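Local coordinates for uncharacterized protein Atu1872 (PDB 2QNT), which is of unknown function but carries a glyoxalase-like domain and is related to the glyoxalase/bleomycin resistance protein/dioxygenase family, at residues Tyr71-His82 and Asp118-Leu128. Sequence-based numbering, arbitrary orientation. Where two conformers were deposited one is given.
Sequences YGRRNMLLYFEH and DGHAIEVGESL
The carboxylate of E81 is gripped at both oxygens: the backbone N of L128 reaches E81 OE1 at 3.2 Å from well above the carboxylate plane, while Y79 OH gives its proton to E81 OE2 on the anti side at 2.6 Å. L128 CD1 lies against that same hydroxyl, 3.7 Å from Y79 OH. These residues close the C-terminal end of a parallel pair, 76-82 beside 121-126, the first and last strands of a beta-alpha-beta-beta-beta module, as in the glyoxalase superfamily. L78 N to A121 O (2.9 Å, 173° at the hydrogen) begins a run of bonds in which L78 and F80 each give and accept one, and H82 N to G125 O is its last strong member. On one face, E123 runs out extended, CG anti to its backbone N (chi1 175°), between L77 and Y79. Its OE2 sits at the edge of the Y79 ring, 3.3 Å from Y79 CE1, with carboxylate and ring planes 78° apart; OE1 passes L77 CD2. The other face is greasy: F80 CD2 meets I122 CG2 at 3.8 Å. In the loops before the strands G72 N bonds D118 O and also lies over one face of the H120 imidazole, which is held by water 2 at ND1 and F15 O at NE2. Strand 76-82 continues antiparallel into the second subunit, while helix 19-29 packs on L78 and I122. One face is thus hydrophobic core; on the other E123, salt-bridged to R113, bonds an EPE molecule, probably from the crystallisation liquor, which may mark a pocket.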
loop_
_atom_site.group_PDB
_atom_site.type_symbol
_atom_site.label_atom_id
_atom_site.label_comp_id
_atom_site.label_asym_id
_atom_site.label_seq_id
_atom_site.Cartn_x
_atom_site.Cartn_y
_atom_site.Cartn_z
ATOM N N TYR A 71 -10.024 -3.241 10.029
ATOM C CA TYR A 71 -9.378 -3.380 8.707
ATOM C C TYR A 71 -7.927 -3.813 8.784
ATOM O O TYR A 71 -7.379 -4.343 7.831
ATOM C CB TYR A 71 -9.526 -2.075 7.915
ATOM C CG TYR A 71 -10.875 -1.892 7.311
ATOM C CD1 TYR A 71 -11.403 -2.834 6.429
ATOM C CD2 TYR A 71 -11.654 -0.790 7.606
ATOM C CE1 TYR A 71 -12.636 -2.673 5.874
ATOM C CE2 TYR A 71 -12.885 -0.606 7.044
ATOM C CZ TYR A 71 -13.395 -1.576 6.192
ATOM O OH TYR A 71 -14.641 -1.436 5.594
ATOM N N GLY A 72 -7.271 -3.564 9.894
ATOM C CA GLY A 72 -5.919 -4.055 10.061
ATOM C C GLY A 72 -5.820 -5.550 10.220
ATOM O O GLY A 72 -6.386 -6.100 11.166
ATOM N N ARG A 73 -5.134 -6.233 9.298
ATOM C CA ARG A 73 -5.243 -7.700 9.184
ATOM C C ARG A 73 -3.912 -8.434 8.923
ATOM O O ARG A 73 -3.896 -9.494 8.336
ATOM C CB ARG A 73 -6.326 -8.072 8.151
ATOM C CG ARG A 73 -7.714 -7.715 8.616
ATOM C CD ARG A 73 -8.822 -7.821 7.551
ATOM N NE ARG A 73 -10.004 -7.073 7.988
ATOM C CZ ARG A 73 -11.090 -6.804 7.265
ATOM N NH1 ARG A 73 -11.223 -7.257 6.024
ATOM N NH2 ARG A 73 -12.101 -6.115 7.806
ATOM N N ARG A 74 -2.830 -7.851 9.404
ATOM C CA ARG A 74 -1.447 -8.404 9.339
ATOM C C ARG A 74 -1.096 -8.996 7.977
ATOM O O ARG A 74 -0.455 -10.027 7.879
ATOM C CB ARG A 74 -1.130 -9.381 10.507
ATOM C CG ARG A 74 -1.257 -8.745 11.926
ATOM C CD ARG A 74 -0.465 -9.513 12.962
ATOM N NE ARG A 74 -0.818 -9.075 14.285
ATOM C CZ ARG A 74 -0.261 -9.570 15.371
ATOM N NH1 ARG A 74 0.642 -10.543 15.296
ATOM N NH2 ARG A 74 -0.655 -9.111 16.529
ATOM N N ASN A 75 -1.439 -8.256 6.923
ATOM C CA ASN A 75 -1.268 -8.726 5.545
ATOM C C ASN A 75 -0.525 -7.741 4.676
ATOM O O ASN A 75 -0.457 -7.937 3.470
ATOM C CB ASN A 75 -2.617 -9.073 4.912
ATOM C CG ASN A 75 -3.484 -7.868 4.700
ATOM O OD1 ASN A 75 -3.417 -6.884 5.435
ATOM N ND2 ASN A 75 -4.391 -7.984 3.752
HETATM N N MSE A 76 0.059 -6.728 5.293
HETATM C CA MSE A 76 0.731 -5.635 4.591
HETATM C C MSE A 76 1.495 -4.841 5.633
HETATM O O MSE A 76 1.115 -4.864 6.824
HETATM C CB MSE A 76 -0.278 -4.726 3.866
HETATM C CG MSE A 76 0.337 -3.614 2.975
HETATM SE SE MSE A 76 -0.939 -2.551 1.998
HETATM C CE MSE A 76 -1.981 -2.675 3.254
ATOM N N LEU A 77 2.517 -4.135 5.198
ATOM C CA LEU A 77 3.211 -3.165 5.999
ATOM C C LEU A 77 3.276 -1.878 5.221
ATOM O O LEU A 77 3.587 -1.867 4.035
ATOM C CB LEU A 77 4.638 -3.637 6.317
ATOM C CG LEU A 77 5.486 -2.716 7.167
ATOM C CD1 LEU A 77 4.966 -2.551 8.592
ATOM C CD2 LEU A 77 6.954 -3.215 7.203
ATOM N N LEU A 78 2.963 -0.762 5.879
ATOM C CA LEU A 78 3.109 0.575 5.276
ATOM C C LEU A 78 4.423 1.188 5.747
ATOM O O LEU A 78 4.584 1.440 6.952
ATOM C CB LEU A 78 1.925 1.452 5.648
ATOM C CG LEU A 78 0.589 0.894 5.187
ATOM C CD1 LEU A 78 -0.589 1.614 5.869
ATOM C CD2 LEU A 78 0.481 0.939 3.676
ATOM N N TYR A 79 5.360 1.416 4.828
ATOM C CA TYR A 79 6.735 1.755 5.154
ATOM C C TYR A 79 6.999 3.217 4.814
ATOM O O TYR A 79 6.909 3.642 3.658
ATOM C CB TYR A 79 7.704 0.799 4.412
ATOM C CG TYR A 79 9.149 1.189 4.570
ATOM C CD1 TYR A 79 9.795 1.106 5.781
ATOM C CD2 TYR A 79 9.865 1.662 3.505
ATOM C CE1 TYR A 79 11.088 1.521 5.937
ATOM C CE2 TYR A 79 11.198 2.070 3.641
ATOM C CZ TYR A 79 11.779 2.005 4.863
ATOM O OH TYR A 79 13.105 2.381 5.073
ATOM N N PHE A 80 7.377 3.957 5.855
ATOM C CA PHE A 80 7.705 5.385 5.820
ATOM C C PHE A 80 9.128 5.587 6.318
ATOM O O PHE A 80 9.651 4.792 7.096
ATOM C CB PHE A 80 6.805 6.200 6.778
ATOM C CG PHE A 80 5.323 6.183 6.459
ATOM C CD1 PHE A 80 4.705 7.280 5.933
ATOM C CD2 PHE A 80 4.510 5.113 6.789
ATOM C CE1 PHE A 80 3.343 7.327 5.657
ATOM C CE2 PHE A 80 3.153 5.165 6.556
ATOM C CZ PHE A 80 2.576 6.247 5.992
ATOM N N GLU A 81 9.735 6.680 5.882
ATOM C CA GLU A 81 11.040 7.122 6.380
ATOM C C GLU A 81 10.932 8.547 6.883
ATOM O O GLU A 81 10.149 9.330 6.395
ATOM C CB GLU A 81 12.125 7.034 5.289
ATOM C CG GLU A 81 12.557 5.599 4.987
ATOM C CD GLU A 81 13.539 5.433 3.845
ATOM O OE1 GLU A 81 14.067 6.447 3.361
ATOM O OE2 GLU A 81 13.790 4.288 3.390
ATOM N N HIS A 82 11.770 8.862 7.859
ATOM C CA HIS A 82 11.837 10.196 8.436
ATOM C C HIS A 82 13.298 10.593 8.528
ATOM O O HIS A 82 14.147 9.795 8.907
ATOM C CB HIS A 82 11.187 10.227 9.810
ATOM C CG HIS A 82 10.820 11.590 10.311
ATOM N ND1 HIS A 82 11.753 12.492 10.783
ATOM C CD2 HIS A 82 9.611 12.183 10.465
ATOM C CE1 HIS A 82 11.129 13.584 11.191
ATOM N NE2 HIS A 82 9.829 13.427 10.998
ATOM N N ASP A 118 -6.850 1.872 12.645
ATOM C CA ASP A 118 -7.615 0.731 12.151
ATOM C C ASP A 118 -6.845 -0.568 12.336
ATOM O O ASP A 118 -7.368 -1.643 11.984
ATOM C CB ASP A 118 -7.976 0.927 10.679
ATOM C CG ASP A 118 -9.000 1.997 10.502
ATOM O OD1 ASP A 118 -10.205 1.660 10.493
ATOM O OD2 ASP A 118 -8.605 3.178 10.429
ATOM N N GLY A 119 -5.637 -0.500 12.887
ATOM C CA GLY A 119 -4.825 -1.678 13.060
ATOM C C GLY A 119 -3.891 -2.021 11.927
ATOM O O GLY A 119 -3.237 -3.062 11.979
ATOM N N HIS A 120 -3.776 -1.160 10.916
ATOM C CA HIS A 120 -2.816 -1.428 9.858
ATOM C C HIS A 120 -1.411 -1.265 10.426
ATOM O O HIS A 120 -1.192 -0.387 11.277
ATOM C CB HIS A 120 -2.982 -0.461 8.668
ATOM C CG HIS A 120 -4.286 -0.591 7.959
ATOM N ND1 HIS A 120 -4.670 -1.749 7.300
ATOM C CD2 HIS A 120 -5.292 0.297 7.791
ATOM C CE1 HIS A 120 -5.850 -1.542 6.748
ATOM N NE2 HIS A 120 -6.252 -0.311 7.031
ATOM N N ALA A 121 -0.447 -2.065 9.981
ATOM C CA ALA A 121 0.905 -2.038 10.486
ATOM C C ALA A 121 1.708 -0.990 9.743
ATOM O O ALA A 121 1.740 -0.968 8.496
ATOM C CB ALA A 121 1.542 -3.426 10.356
ATOM N N ILE A 122 2.363 -0.122 10.514
ATOM C CA ILE A 122 3.219 0.946 10.007
ATOM C C ILE A 122 4.635 0.845 10.540
ATOM O O ILE A 122 4.854 0.586 11.726
ATOM C CB ILE A 122 2.710 2.338 10.434
ATOM C CG1 ILE A 122 1.393 2.668 9.737
ATOM C CG2 ILE A 122 3.746 3.415 10.106
ATOM C CD1 ILE A 122 0.683 3.842 10.347
ATOM N N GLU A 123 5.587 1.105 9.656
ATOM C CA GLU A 123 6.994 1.237 10.040
ATOM C C GLU A 123 7.452 2.621 9.686
ATOM O O GLU A 123 7.163 3.106 8.598
ATOM C CB GLU A 123 7.833 0.199 9.283
ATOM C CG GLU A 123 9.330 0.348 9.541
ATOM C CD GLU A 123 10.165 -0.701 8.893
ATOM O OE1 GLU A 123 9.658 -1.806 8.632
ATOM O OE2 GLU A 123 11.339 -0.356 8.627
ATOM N N VAL A 124 8.187 3.233 10.627
ATOM C CA VAL A 124 8.911 4.471 10.381
ATOM C C VAL A 124 10.373 4.173 10.613
ATOM O O VAL A 124 10.779 3.856 11.727
ATOM C CB VAL A 124 8.409 5.626 11.253
ATOM C CG1 VAL A 124 9.297 6.863 11.094
ATOM C CG2 VAL A 124 6.949 5.951 10.971
ATOM N N GLY A 125 11.167 4.337 9.571
ATOM C CA GLY A 125 12.599 4.111 9.632
ATOM C C GLY A 125 13.393 5.345 9.347
ATOM O O GLY A 125 12.921 6.292 8.680
ATOM N N GLU A 126 14.639 5.325 9.810
ATOM C CA GLU A 126 15.545 6.391 9.414
ATOM C C GLU A 126 15.754 6.339 7.918
ATOM O O GLU A 126 15.669 5.284 7.294
ATOM C CB GLU A 126 16.877 6.317 10.144
ATOM C CG GLU A 126 17.682 5.078 9.857
ATOM C CD GLU A 126 18.963 5.067 10.648
ATOM O OE1 GLU A 126 19.603 6.143 10.766
ATOM O OE2 GLU A 126 19.319 4.005 11.167
ATOM N N SER A 127 16.069 7.492 7.347
ATOM C CA SER A 127 16.183 7.632 5.914
ATOM C C SER A 127 17.335 6.774 5.419
ATOM O O SER A 127 18.373 6.653 6.076
ATOM C CB SER A 127 16.413 9.119 5.564
ATOM O OG SER A 127 15.163 9.798 5.605
ATOM N N LEU A 128 17.114 6.156 4.258
ATOM C CA LEU A 128 18.125 5.370 3.582
ATOM C C LEU A 128 18.610 6.140 2.353
ATOM O O LEU A 128 19.804 6.160 2.068
ATOM C CB LEU A 128 17.537 4.016 3.151
ATOM C CG LEU A 128 17.112 3.066 4.275
ATOM C CD1 LEU A 128 16.520 1.793 3.704
ATOM C CD2 LEU A 128 18.259 2.726 5.239
HETATM O O HOH W 1 -11.015 -0.854 11.123
HETATM O O HOH W 2 -3.726 -4.409 7.358
HETATM O O HOH W 3 -1.960 -5.372 10.921
HETATM O O HOH W 4 -1.146 -4.431 8.334
HETATM O O HOH W 5 12.412 11.082 4.860
#